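Local coordinates for uncharacterized protein (Pyrococcus furiosus, PDB 4XLZ) that probably removes an acetyl group from N,N'-diacetylchitobiose, as a metal-dependent deacetylase of carbohydrate esterase family 14, at residues 36-41 and 90-95; 42-47 and 62-67; 69-74 and 80-85; 207-212 and 222-227. One frame throughout, in Å; residues are numbered along the deposited sequence.

Interaction 1: 36-41 and 90-95; sequences CIEPHP and REEEES. With CD (cadmium ion), chain G.
Segment 90-95, part of helix 81-99, meets Glu38 and Pro41 of segment 36-41 through the side chain of Glu92. One residue earlier, Glu91 turns instead to Ser217 with its OE2. Glu92 sets off with CG anti to the backbone N (chi1 -170°) and then bends at chi2, which brings its carboxylate up to that of Glu38, the two side chains coming from opposite directions. The two carboxylate planes are 29° apart, and Glu38 OE2 lies just 2.5 Å from Glu92 OE1, close enough that one of the acids probably carries a proton. A water lies 2.9 Å from both Glu38 OE1 and Glu92 OE2, placed to donate to either. Glu92 OE1 also reaches Pro41 CA at 3.3 Å and accepts from the backbone N of Asp42, while Glu38 OE1 accepts from Cys44 N; the acid pair thus holds the turn that follows the strand. That turn carries His40, whose ND1 binds the cadmium ion at 2.3 Å. Strand 33-38 runs between strands 61-68 and 135-139 of the parallel sheet, with helix 149-164 against Ile37 and helix 43-57 against Cys36 and Glu38; Ser95 of helix 81-99 touches Ala45 of helix 43-57.

Interaction 2: 42-47 and 62-67; sequences DDCAIG and VIYICM. With CD (cadmium ion), chain G.
Beside Cys44, which meets Tyr64 across the contact, Asp43 grips the cadmium ion with both carboxylate oxygens: OD2 is 2.3 Å and OD1 2.6 Å from the metal. His40, His151 and a water are further ligands, and Tyr191 OH is hydrogen-bonded to Asp43 OD1. The next residue along the helix faces the sheet. Cys44 lies over one face of the Tyr64 ring, its CB 3.5 Å from CZ near the rim, in a CH-pi contact. With SG anti to the carbonyl carbon (chi1 -76°), the sulfur is carried back over the ring, where it sits 4.0 Å from the Tyr64 centroid and only 12° off the ring normal, a sulfur-aromatic contact made with the face. Ile52 from a later turn of the same helix and Val101 also touch the tyrosine. Replacing Tyr64 by an alanine is likely to leave the Cys44 sulfur without the ring it rests on and open a gap between helix and strand. The contact lies within the beta-alpha-beta crossover formed by strand 33-38, helix 43-57 and strand 61-68. The His-Pro-Asp-Asp sequence, which ends on the helix's first residue, supplies His40 and Asp43 to the metal, consistent with other LmbE-like deacetylases.

Interaction 3: 69-74 and 80-85; sequences DGYMGT and SGHELA
The Tyr71 ring carries Gly81 CA on one face, 3.5 Å from its centroid and 11° off the normal, a CH-pi contact made almost over the ring centre. At its rim, Met72 SE and His82 ND1 lie in the plane. The edge at Tyr71 CE1 points onto a face of the His82 ring in a T-shaped pair, centroids 5.4 Å apart and planes at 84°. Gly81 makes the close approach possible, since a beta-carbon there would collide with Tyr71 CG. CG of the tyrosine stands anti to the backbone N (chi1 -180°), and this swings the ring under the first turn of the helix. A water links its far end to that turn, 2.8 Å from Tyr71 OH and 2.9 Å from Gly81 N. A leucine in place of Tyr71 would probably leave the His82 face without its aromatic edge and the water without its hydroxyl partner. Asp69 OD1 accepts from Tyr71 N in an Asx turn and also from Asp111 N. Leu84 CD2 reaches Gly70 O at 3.4 Å and also packs on Gly73 and Thr74. Ser80 OG caps the helix by accepting from Glu83 N. Tyr71 O is buried without a partner, and a second water donates to both Asp69 O and Ala85 O. With no direct hydrogen bond between the segments, the loop is held to the helix start by packing and bridging waters.

Interaction 4: 207-212 and 222-227; sequences LKLKAI and DIWETW. With CD (cadmium ion), chain H.
Leu209 and Ile212, on helix 205-213, face Trp224 on helix 221-240 with well-separated backbones: the closest alpha-carbons of the two segments, Leu209 CA and Trp227 CA, are 10.1 Å apart. The backbone of 207-212 is regular, with Ala211 and Ile212 bonded four residues back. Segment 222-227 is less even, Ile223 O accepting from both Thr226 N and Trp227 N, and the bond from Glu225 N to Asp222 O being weak. One large side chain spans the distance. Trp224 has CG anti to its own N (chi1 -164°), which sends the indole out toward the other helix with its six-membered ring foremost. Leu209 CD2 comes within 3.8 Å of Trp224 CZ2, the leucine slanting across the indole. Ile212 approaches at about a right angle and puts its CG2 at the ring edge, 3.8 Å from Trp224 CZ3. The polar end of the indole is served by its own helix, NE1 donating to Glu228 OE2. Arg213 makes a cation-pi contact with the indole, and the Phe219 ring also meets it. Glu225 takes no part in this packing; its OE1 and OE2 bind a separate cadmium ion at 2.4 and 2.5 Å. Met1 of a neighbouring subunit packs on Trp224. The arrangement is one of two consecutive helices joined by a short connection, with the Trp224 indole packed between them alongside Leu231.

From the N terminus, strand 33-38 leads through 36-41 directly into 42-47, so interactions 1 and 2 open one after the other at the metal site. Interaction 2 closes first, when the chain returns along strand 61-68. Interaction 3 then opens after that strand and closes on the first turn of helix 81-99, and 90-95 closes interaction 1 around both. Interaction 4 follows in series, crossing none of them. The first two share the cadmium ion and neighbouring strands, while interactions 1 and 3 share helix 81-99. Later helix 205-213 is tied back to the core: Lys208 NZ reaches Ile46 O of interaction 2, and Ala211 O meets Ser95 OG of interaction 1.

Interaction 1: 36-41 and 90-95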
loop_
_atom_site.group_PDB
_atom_site.type_symbol
_atom_site.label_atom_id
_atom_site.label_comp_id
_atom_site.label_asym_id
_atom_site.label_seq_id
_atom_site.Cartn_x
_atom_site.Cartn_y
_atom_site.Cartn_z
ATOM N N CYS A 36 7.510 -20.219 19.850
ATOM C CA CYS A 36 8.744 -19.658 19.321
ATOM C C CYS A 36 8.494 -19.249 17.914
ATOM O O CYS A 36 8.087 -20.013 17.058
ATOM C CB CYS A 36 9.830 -20.769 19.309
ATOM S SG CYS A 36 10.139 -21.349 21.063
ATOM N N ILE A 37 8.658 -17.929 17.677
ATOM C CA ILE A 37 8.352 -17.319 16.371
ATOM C C ILE A 37 9.642 -17.144 15.583
ATOM O O ILE A 37 10.656 -16.521 16.104
ATOM C CB ILE A 37 7.739 -15.939 16.637
ATOM C CG1 ILE A 37 6.401 -16.213 17.438
ATOM C CG2 ILE A 37 7.316 -15.360 15.238
ATOM C CD1 ILE A 37 5.596 -14.855 17.677
ATOM N N GLU A 38 9.685 -17.680 14.399
ATOM C CA GLU A 38 10.883 -17.632 13.510
ATOM C C GLU A 38 10.525 -16.974 12.226
ATOM O O GLU A 38 9.514 -17.262 11.598
ATOM C CB GLU A 38 11.521 -19.023 13.207
ATOM C CG GLU A 38 10.445 -20.058 12.739
ATOM C CD GLU A 38 11.051 -21.446 12.494
ATOM O OE1 GLU A 38 12.237 -21.629 12.758
ATOM O OE2 GLU A 38 10.350 -22.325 11.878
ATOM N N PRO A 39 11.437 -16.184 11.708
ATOM C CA PRO A 39 11.185 -15.559 10.379
ATOM C C PRO A 39 11.181 -16.541 9.237
ATOM O O PRO A 39 10.305 -16.467 8.353
ATOM C CB PRO A 39 12.383 -14.535 10.226
ATOM C CG PRO A 39 12.787 -14.166 11.641
ATOM C CD PRO A 39 12.533 -15.529 12.504
ATOM N N HIS A 40 12.176 -17.516 9.286
ATOM C CA HIS A 40 12.310 -18.522 8.221
ATOM C C HIS A 40 12.461 -19.887 8.904
ATOM O O HIS A 40 12.768 -19.954 10.078
ATOM C CB HIS A 40 13.669 -18.241 7.468
ATOM C CG HIS A 40 13.723 -16.852 6.944
ATOM N ND1 HIS A 40 14.707 -15.975 7.405
ATOM C CD2 HIS A 40 13.030 -16.233 5.957
ATOM C CE1 HIS A 40 14.559 -14.827 6.731
ATOM N NE2 HIS A 40 13.556 -14.956 5.848
ATOM N N PRO A 41 12.200 -20.941 8.084
ATOM C CA PRO A 41 12.429 -22.309 8.628
ATOM C C PRO A 41 14.011 -22.414 8.933
ATOM O O PRO A 41 14.854 -22.070 8.114
ATOM C CB PRO A 41 12.143 -23.209 7.397
ATOM C CG PRO A 41 11.189 -22.370 6.543
ATOM C CD PRO A 41 11.795 -20.959 6.683
ATOM N N ARG A 90 9.550 -29.911 5.028
ATOM C CA ARG A 90 9.946 -31.256 5.557
ATOM C C ARG A 90 11.231 -31.186 6.434
ATOM O O ARG A 90 11.303 -31.843 7.467
ATOM C CB ARG A 90 10.215 -32.157 4.378
ATOM C CG ARG A 90 8.933 -32.353 3.576
ATOM C CD ARG A 90 9.094 -32.772 2.135
ATOM N NE ARG A 90 7.769 -33.053 1.494
ATOM C CZ ARG A 90 7.630 -33.588 0.278
ATOM N NH1 ARG A 90 8.728 -33.899 -0.453
ATOM N NH2 ARG A 90 6.405 -33.785 -0.217
ATOM N N GLU A 91 12.181 -30.330 6.007
ATOM C CA GLU A 91 13.381 -30.096 6.884
ATOM C C GLU A 91 13.035 -29.635 8.253
ATOM O O GLU A 91 13.541 -30.053 9.255
ATOM C CB GLU A 91 14.309 -29.099 6.226
ATOM C CG GLU A 91 14.944 -29.741 4.997
ATOM C CD GLU A 91 15.819 -28.874 4.136
ATOM O OE1 GLU A 91 16.549 -29.391 3.193
ATOM O OE2 GLU A 91 15.784 -27.596 4.281
ATOM N N GLU A 92 12.084 -28.655 8.309
ATOM C CA GLU A 92 11.701 -28.192 9.628
ATOM C C GLU A 92 10.965 -29.232 10.490
ATOM O O GLU A 92 11.133 -29.286 11.697
ATOM C CB GLU A 92 10.789 -26.880 9.497
ATOM C CG GLU A 92 10.563 -26.213 10.832
ATOM C CD GLU A 92 11.790 -25.461 11.359
ATOM O OE1 GLU A 92 11.912 -24.224 11.295
ATOM O OE2 GLU A 92 12.674 -26.096 12.004
ATOM N N GLU A 93 10.136 -30.028 9.806
ATOM C CA GLU A 93 9.455 -31.079 10.610
ATOM C C GLU A 93 10.530 -32.037 11.197
ATOM O O GLU A 93 10.346 -32.484 12.321
ATOM C CB GLU A 93 8.512 -31.859 9.681
ATOM C CG GLU A 93 7.206 -30.894 9.408
ATOM C CD GLU A 93 6.337 -31.437 8.270
ATOM O OE1 GLU A 93 6.747 -32.358 7.494
ATOM O OE2 GLU A 93 5.194 -30.936 8.173
ATOM N N GLU A 94 11.548 -32.350 10.420
ATOM C CA GLU A 94 12.618 -33.284 10.963
ATOM C C GLU A 94 13.417 -32.553 12.077
ATOM O O GLU A 94 13.719 -33.103 13.116
ATOM C CB GLU A 94 13.482 -33.696 9.829
ATOM C CG GLU A 94 14.817 -34.478 10.292
ATOM C CD GLU A 94 15.715 -34.951 9.042
ATOM O OE1 GLU A 94 15.082 -35.347 8.023
ATOM O OE2 GLU A 94 17.002 -34.959 9.051
ATOM N N SER A 95 13.789 -31.269 11.873
ATOM C CA SER A 95 14.493 -30.559 12.909
ATOM C C SER A 95 13.691 -30.448 14.170
ATOM O O SER A 95 14.128 -30.621 15.302
ATOM C CB SER A 95 14.751 -29.131 12.297
ATOM O OG SER A 95 15.469 -28.284 13.186
HETATM CD CD CD G . 16.346 -16.357 9.007
HETATM O O HOH W 1 13.925 -23.873 13.373
HETATM O O HOH W 2 17.988 -15.594 7.163
#

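Interaction 2: 42-47 and 62-67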
loop_
_atom_site.group_PDB
_atom_site.type_symbol
_atom_site.label_atom_id
_atom_site.label_comp_id
_atom_site.label_asym_id
_atom_site.label_seq_id
_atom_site.Cartn_x
_atom_site.Cartn_y
_atom_site.Cartn_z
ATOM N N ASP A 42 14.240 -22.719 10.156
ATOM C CA ASP A 42 15.557 -22.924 10.771
ATOM C C ASP A 42 15.950 -21.889 11.755
ATOM O O ASP A 42 16.834 -22.114 12.548
ATOM C CB ASP A 42 16.723 -23.230 9.822
ATOM C CG ASP A 42 17.290 -22.003 9.045
ATOM O OD1 ASP A 42 17.131 -20.838 9.490
ATOM O OD2 ASP A 42 17.989 -22.196 7.976
ATOM N N ASP A 43 15.183 -20.759 11.824
ATOM C CA ASP A 43 15.687 -19.807 12.801
ATOM C C ASP A 43 15.476 -20.143 14.287
ATOM O O ASP A 43 16.269 -19.742 15.140
ATOM C CB ASP A 43 14.979 -18.361 12.595
ATOM C CG ASP A 43 15.509 -17.642 11.420
ATOM O OD1 ASP A 43 16.811 -17.449 11.369
ATOM O OD2 ASP A 43 14.796 -17.303 10.450
ATOM N N CYS A 44 14.418 -20.871 14.632
ATOM C CA CYS A 44 14.269 -21.339 16.036
ATOM C C CYS A 44 15.466 -22.285 16.388
ATOM O O CYS A 44 15.992 -22.107 17.488
ATOM C CB CYS A 44 12.939 -22.114 16.190
ATOM S SG CYS A 44 11.549 -20.948 16.232
ATOM N N ALA A 45 15.762 -23.192 15.444
ATOM C CA ALA A 45 16.876 -24.114 15.776
ATOM C C ALA A 45 18.164 -23.330 15.904
ATOM O O ALA A 45 18.959 -23.606 16.839
ATOM C CB ALA A 45 17.062 -25.143 14.664
ATOM N N ILE A 46 18.409 -22.383 14.992
ATOM C CA ILE A 46 19.704 -21.602 15.086
ATOM C C ILE A 46 19.738 -20.727 16.270
ATOM O O ILE A 46 20.747 -20.672 17.027
ATOM C CB ILE A 46 19.975 -20.871 13.779
ATOM C CG1 ILE A 46 20.107 -21.791 12.572
ATOM C CG2 ILE A 46 21.162 -19.826 13.930
ATOM C CD1 ILE A 46 20.016 -21.075 11.211
ATOM N N GLY A 47 18.656 -19.945 16.486
ATOM C CA GLY A 47 18.721 -18.982 17.590
ATOM C C GLY A 47 18.632 -19.593 18.974
ATOM O O GLY A 47 19.193 -19.060 19.945
ATOM N N VAL A 62 6.250 -26.792 23.298
ATOM C CA VAL A 62 6.880 -25.727 22.433
ATOM C C VAL A 62 6.245 -25.861 21.108
ATOM O O VAL A 62 6.155 -26.878 20.432
ATOM C CB VAL A 62 8.419 -25.945 22.280
ATOM C CG1 VAL A 62 8.923 -24.837 21.347
ATOM C CG2 VAL A 62 9.138 -25.914 23.631
ATOM N N ILE A 63 5.663 -24.672 20.676
ATOM C CA ILE A 63 4.992 -24.551 19.358
ATOM C C ILE A 63 5.721 -23.485 18.506
ATOM O O ILE A 63 6.100 -22.487 19.078
ATOM C CB ILE A 63 3.510 -24.063 19.619
ATOM C CG1 ILE A 63 2.787 -25.191 20.450
ATOM C CG2 ILE A 63 2.798 -23.781 18.281
ATOM C CD1 ILE A 63 1.475 -24.595 21.045
ATOM N N TYR A 64 5.867 -23.762 17.253
ATOM C CA TYR A 64 6.542 -22.722 16.351
ATOM C C TYR A 64 5.428 -21.988 15.580
ATOM O O TYR A 64 4.395 -22.556 15.195
ATOM C CB TYR A 64 7.341 -23.383 15.278
ATOM C CG TYR A 64 8.658 -23.996 15.756
ATOM C CD1 TYR A 64 9.090 -23.974 17.071
ATOM C CD2 TYR A 64 9.402 -24.580 14.755
ATOM C CE1 TYR A 64 10.395 -24.557 17.419
ATOM C CE2 TYR A 64 10.696 -25.156 15.056
ATOM C CZ TYR A 64 11.076 -25.115 16.353
ATOM O OH TYR A 64 12.305 -25.710 16.705
ATOM N N ILE A 65 5.730 -20.684 15.370
ATOM C CA ILE A 65 5.075 -19.963 14.250
ATOM C C ILE A 65 6.192 -19.584 13.271
ATOM O O ILE A 65 7.159 -18.947 13.758
ATOM C CB ILE A 65 4.379 -18.687 14.697
ATOM C CG1 ILE A 65 3.231 -19.042 15.653
ATOM C CG2 ILE A 65 3.769 -17.996 13.447
ATOM C CD1 ILE A 65 2.579 -17.764 16.352
ATOM N N CYS A 66 6.087 -20.021 12.048
ATOM C CA CYS A 66 7.096 -19.662 11.027
ATOM C C CYS A 66 6.436 -18.638 10.141
ATOM O O CYS A 66 5.443 -18.872 9.479
ATOM C CB CYS A 66 7.534 -20.946 10.280
ATOM S SG CYS A 66 8.997 -20.565 9.258
HETATM N N MSE A 67 7.092 -17.470 10.053
HETATM C CA MSE A 67 6.402 -16.329 9.347
HETATM C C MSE A 67 6.426 -16.459 7.854
HETATM O O MSE A 67 5.494 -16.101 7.164
HETATM C CB MSE A 67 7.191 -15.018 9.622
HETATM C CG MSE A 67 7.413 -14.688 11.121
HETATM SE SE MSE A 67 5.702 -14.505 12.097
HETATM C CE MSE A 67 5.059 -12.937 11.265
HETATM CD CD CD G . 16.346 -16.357 9.007
HETATM O O HOH W 2 17.988 -15.594 7.163
#

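Interaction 3: 69-74 and 80-85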
loop_
_atom_site.group_PDB
_atom_site.type_symbol
_atom_site.label_atom_id
_atom_site.label_comp_id
_atom_site.label_asym_id
_atom_site.label_seq_id
_atom_site.Cartn_x
_atom_site.Cartn_y
_atom_site.Cartn_z
ATOM N N ASP A 69 8.011 -18.771 4.090
ATOM C CA ASP A 69 8.117 -20.137 3.520
ATOM C C ASP A 69 9.564 -20.456 3.116
ATOM O O ASP A 69 9.817 -21.583 2.701
ATOM C CB ASP A 69 7.233 -20.208 2.282
ATOM C CG ASP A 69 7.471 -19.091 1.235
ATOM O OD1 ASP A 69 8.558 -18.423 1.338
ATOM O OD2 ASP A 69 6.534 -18.895 0.396
ATOM N N GLY A 70 10.484 -19.549 3.322
ATOM C CA GLY A 70 11.881 -19.896 2.912
ATOM C C GLY A 70 12.104 -20.000 1.402
ATOM O O GLY A 70 13.188 -20.520 0.914
ATOM N N TYR A 71 11.209 -19.505 0.531
ATOM C CA TYR A 71 11.234 -19.573 -0.944
ATOM C C TYR A 71 12.532 -19.154 -1.572
ATOM O O TYR A 71 12.876 -19.605 -2.663
ATOM C CB TYR A 71 10.018 -18.669 -1.417
ATOM C CG TYR A 71 9.773 -18.537 -2.867
ATOM C CD1 TYR A 71 8.673 -19.242 -3.439
ATOM C CD2 TYR A 71 10.507 -17.653 -3.653
ATOM C CE1 TYR A 71 8.332 -19.052 -4.787
ATOM C CE2 TYR A 71 10.211 -17.451 -4.992
ATOM C CZ TYR A 71 9.090 -18.153 -5.536
ATOM O OH TYR A 71 8.796 -17.963 -6.864
HETATM N N MSE A 72 13.182 -18.143 -0.967
HETATM C CA MSE A 72 14.297 -17.512 -1.667
HETATM C C MSE A 72 15.634 -18.159 -1.323
HETATM O O MSE A 72 16.674 -17.757 -1.910
HETATM C CB MSE A 72 14.408 -16.022 -1.272
HETATM C CG MSE A 72 13.219 -15.243 -1.762
HETATM SE SE MSE A 72 13.285 -15.064 -3.730
HETATM C CE MSE A 72 11.585 -14.105 -3.793
ATOM N N GLY A 73 15.645 -19.089 -0.364
ATOM C CA GLY A 73 16.937 -19.617 0.159
ATOM C C GLY A 73 17.739 -20.557 -0.738
ATOM O O GLY A 73 18.049 -21.704 -0.259
ATOM N N THR A 74 17.965 -20.241 -1.985
ATOM C CA THR A 74 18.823 -21.145 -2.802
ATOM C C THR A 74 19.608 -20.296 -3.810
ATOM O O THR A 74 19.164 -19.275 -4.268
ATOM C CB THR A 74 17.954 -22.218 -3.572
ATOM O OG1 THR A 74 18.820 -23.058 -4.443
ATOM C CG2 THR A 74 16.919 -21.600 -4.544
ATOM N N SER A 80 13.190 -24.210 -8.133
ATOM C CA SER A 80 12.186 -23.095 -8.026
ATOM C C SER A 80 12.015 -22.852 -6.529
ATOM O O SER A 80 12.196 -23.695 -5.636
ATOM C CB SER A 80 10.870 -23.517 -8.679
ATOM O OG SER A 80 10.199 -24.525 -7.927
ATOM N N GLY A 81 11.458 -21.646 -6.245
ATOM C CA GLY A 81 11.125 -21.378 -4.839
ATOM C C GLY A 81 9.999 -22.220 -4.250
ATOM O O GLY A 81 9.934 -22.489 -3.087
ATOM N N HIS A 82 9.111 -22.612 -5.164
ATOM C CA HIS A 82 8.016 -23.494 -4.752
ATOM C C HIS A 82 8.536 -24.869 -4.247
ATOM O O HIS A 82 8.144 -25.355 -3.165
ATOM C CB HIS A 82 7.042 -23.752 -5.895
ATOM C CG HIS A 82 6.521 -22.515 -6.529
ATOM N ND1 HIS A 82 5.799 -21.592 -5.793
ATOM C CD2 HIS A 82 6.565 -22.051 -7.789
ATOM C CE1 HIS A 82 5.460 -20.612 -6.587
ATOM N NE2 HIS A 82 5.887 -20.836 -7.799
ATOM N N GLU A 83 9.420 -25.413 -5.108
ATOM C CA GLU A 83 10.063 -26.643 -4.670
ATOM C C GLU A 83 10.888 -26.521 -3.407
ATOM O O GLU A 83 10.797 -27.326 -2.478
ATOM C CB GLU A 83 10.862 -27.311 -5.789
ATOM C CG GLU A 83 11.306 -28.754 -5.381
ATOM C CD GLU A 83 11.911 -29.544 -6.587
ATOM O OE1 GLU A 83 12.019 -28.994 -7.716
ATOM O OE2 GLU A 83 12.236 -30.774 -6.282
ATOM N N LEU A 84 11.661 -25.401 -3.292
ATOM C CA LEU A 84 12.424 -25.135 -2.078
ATOM C C LEU A 84 11.523 -25.092 -0.874
ATOM O O LEU A 84 11.787 -25.578 0.196
ATOM C CB LEU A 84 13.259 -23.894 -2.262
ATOM C CG LEU A 84 14.023 -23.588 -1.046
ATOM C CD1 LEU A 84 15.113 -24.735 -0.695
ATOM C CD2 LEU A 84 14.869 -22.305 -1.370
ATOM N N ALA A 85 10.380 -24.346 -1.017
ATOM C CA ALA A 85 9.545 -24.225 0.152
ATOM C C ALA A 85 8.985 -25.564 0.660
ATOM O O ALA A 85 8.889 -25.798 1.861
ATOM C CB ALA A 85 8.335 -23.241 -0.219
HETATM O O HOH W 3 8.524 -23.757 3.656
HETATM O O HOH W 4 9.820 -20.198 -8.136
#

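Interaction 4: 207-212 and 222-227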
loop_
_atom_site.group_PDB
_atom_site.type_symbol
_atom_site.label_atom_id
_atom_site.label_comp_id
_atom_site.label_asym_id
_atom_site.label_seq_id
_atom_site.Cartn_x
_atom_site.Cartn_y
_atom_site.Cartn_z
ATOM N N LEU A 207 23.550 -31.833 19.623
ATOM C CA LEU A 207 22.114 -32.011 19.229
ATOM C C LEU A 207 21.648 -30.698 18.482
ATOM O O LEU A 207 20.992 -30.855 17.422
ATOM C CB LEU A 207 21.278 -32.290 20.439
ATOM C CG LEU A 207 19.762 -32.441 20.058
ATOM C CD1 LEU A 207 19.565 -33.537 18.952
ATOM C CD2 LEU A 207 18.870 -32.645 21.303
ATOM N N LYS A 208 21.954 -29.552 19.062
ATOM C CA LYS A 208 21.569 -28.271 18.371
ATOM C C LYS A 208 22.138 -28.282 16.988
ATOM O O LYS A 208 21.456 -27.974 15.974
ATOM C CB LYS A 208 22.150 -27.092 19.160
ATOM C CG LYS A 208 21.889 -25.766 18.363
ATOM C CD LYS A 208 22.264 -24.632 19.267
ATOM C CE LYS A 208 21.979 -23.355 18.371
ATOM N NZ LYS A 208 21.827 -22.162 19.188
ATOM N N LEU A 209 23.446 -28.572 16.786
ATOM C CA LEU A 209 23.954 -28.513 15.469
ATOM C C LEU A 209 23.359 -29.563 14.509
ATOM O O LEU A 209 23.190 -29.308 13.319
ATOM C CB LEU A 209 25.540 -28.728 15.461
ATOM C CG LEU A 209 26.205 -27.647 16.285
ATOM C CD1 LEU A 209 27.757 -28.004 16.277
ATOM C CD2 LEU A 209 26.215 -26.308 15.499
ATOM N N LYS A 210 22.982 -30.740 15.069
ATOM C CA LYS A 210 22.299 -31.715 14.232
ATOM C C LYS A 210 20.900 -31.176 13.744
ATOM O O LYS A 210 20.524 -31.445 12.559
ATOM C CB LYS A 210 22.161 -33.036 15.040
ATOM C CG LYS A 210 21.474 -34.121 14.232
ATOM C CD LYS A 210 21.247 -35.439 15.132
ATOM C CE LYS A 210 20.750 -36.517 14.157
ATOM N NZ LYS A 210 20.298 -37.660 15.046
ATOM N N ALA A 211 20.216 -30.555 14.710
ATOM C CA ALA A 211 18.895 -29.979 14.341
ATOM C C ALA A 211 19.033 -28.880 13.325
ATOM O O ALA A 211 18.119 -28.661 12.462
ATOM C CB ALA A 211 18.156 -29.525 15.640
ATOM N N ILE A 212 20.119 -28.115 13.389
ATOM C CA ILE A 212 20.364 -27.116 12.302
ATOM C C ILE A 212 20.659 -27.727 10.939
ATOM O O ILE A 212 20.119 -27.400 9.900
ATOM C CB ILE A 212 21.471 -26.109 12.762
ATOM C CG1 ILE A 212 20.933 -25.406 14.022
ATOM C CG2 ILE A 212 21.860 -25.199 11.626
ATOM C CD1 ILE A 212 22.134 -24.599 14.754
ATOM N N ASP A 222 29.721 -27.187 1.992
ATOM C CA ASP A 222 30.495 -25.949 1.764
ATOM C C ASP A 222 30.126 -24.748 2.657
ATOM O O ASP A 222 30.997 -24.046 3.276
ATOM C CB ASP A 222 30.369 -25.563 0.319
ATOM C CG ASP A 222 31.719 -25.491 -0.277
ATOM O OD1 ASP A 222 32.263 -26.631 -0.623
ATOM O OD2 ASP A 222 32.292 -24.345 -0.139
ATOM N N ILE A 223 28.775 -24.581 2.798
ATOM C CA ILE A 223 28.306 -23.471 3.622
ATOM C C ILE A 223 28.629 -23.706 5.093
ATOM O O ILE A 223 28.953 -22.827 5.854
ATOM C CB ILE A 223 26.732 -23.301 3.411
ATOM C CG1 ILE A 223 26.593 -22.699 2.015
ATOM C CG2 ILE A 223 26.134 -22.484 4.548
ATOM C CD1 ILE A 223 25.082 -22.625 1.569
ATOM N N TRP A 224 28.611 -25.016 5.491
ATOM C CA TRP A 224 28.838 -25.378 6.856
ATOM C C TRP A 224 30.300 -25.065 7.306
ATOM O O TRP A 224 30.512 -24.849 8.491
ATOM C CB TRP A 224 28.468 -26.884 7.048
ATOM C CG TRP A 224 28.310 -27.248 8.519
ATOM C CD1 TRP A 224 29.078 -28.148 9.301
ATOM C CD2 TRP A 224 27.287 -26.789 9.411
ATOM N NE1 TRP A 224 28.589 -28.216 10.586
ATOM C CE2 TRP A 224 27.481 -27.403 10.697
ATOM C CE3 TRP A 224 26.204 -25.887 9.222
ATOM C CZ2 TRP A 224 26.643 -27.175 11.794
ATOM C CZ3 TRP A 224 25.350 -25.666 10.307
ATOM C CH2 TRP A 224 25.594 -26.260 11.587
ATOM N N GLU A 225 31.205 -25.052 6.284
ATOM C CA GLU A 225 32.567 -24.645 6.666
ATOM C C GLU A 225 32.695 -23.245 7.219
ATOM O O GLU A 225 33.624 -22.933 7.953
ATOM C CB GLU A 225 33.460 -24.713 5.442
ATOM C CG GLU A 225 33.645 -26.199 4.911
ATOM C CD GLU A 225 34.280 -27.136 6.007
ATOM O OE1 GLU A 225 33.609 -27.981 6.609
ATOM O OE2 GLU A 225 35.531 -26.873 6.231
ATOM N N THR A 226 31.691 -22.377 6.921
ATOM C CA THR A 226 31.653 -21.082 7.571
ATOM C C THR A 226 30.698 -21.033 8.699
ATOM O O THR A 226 30.919 -20.473 9.747
ATOM C CB THR A 226 31.181 -20.024 6.489
ATOM O OG1 THR A 226 32.208 -19.888 5.467
ATOM C CG2 THR A 226 30.926 -18.672 7.195
ATOM N N TRP A 227 29.568 -21.762 8.523
ATOM C CA TRP A 227 28.559 -21.678 9.588
ATOM C C TRP A 227 28.794 -22.372 10.876
ATOM O O TRP A 227 28.456 -21.960 11.984
ATOM C CB TRP A 227 27.148 -22.077 9.040
ATOM C CG TRP A 227 26.610 -20.809 8.326
ATOM C CD1 TRP A 227 27.061 -20.255 7.113
ATOM C CD2 TRP A 227 25.593 -19.909 8.815
ATOM N NE1 TRP A 227 26.386 -19.029 6.860
ATOM C CE2 TRP A 227 25.513 -18.826 7.893
ATOM C CE3 TRP A 227 24.790 -19.911 9.958
ATOM C CZ2 TRP A 227 24.548 -17.768 8.030
ATOM C CZ3 TRP A 227 23.812 -18.873 10.100
ATOM C CH2 TRP A 227 23.753 -17.804 9.163
HETATM CD CD CD H . 35.521 -28.734 7.886
#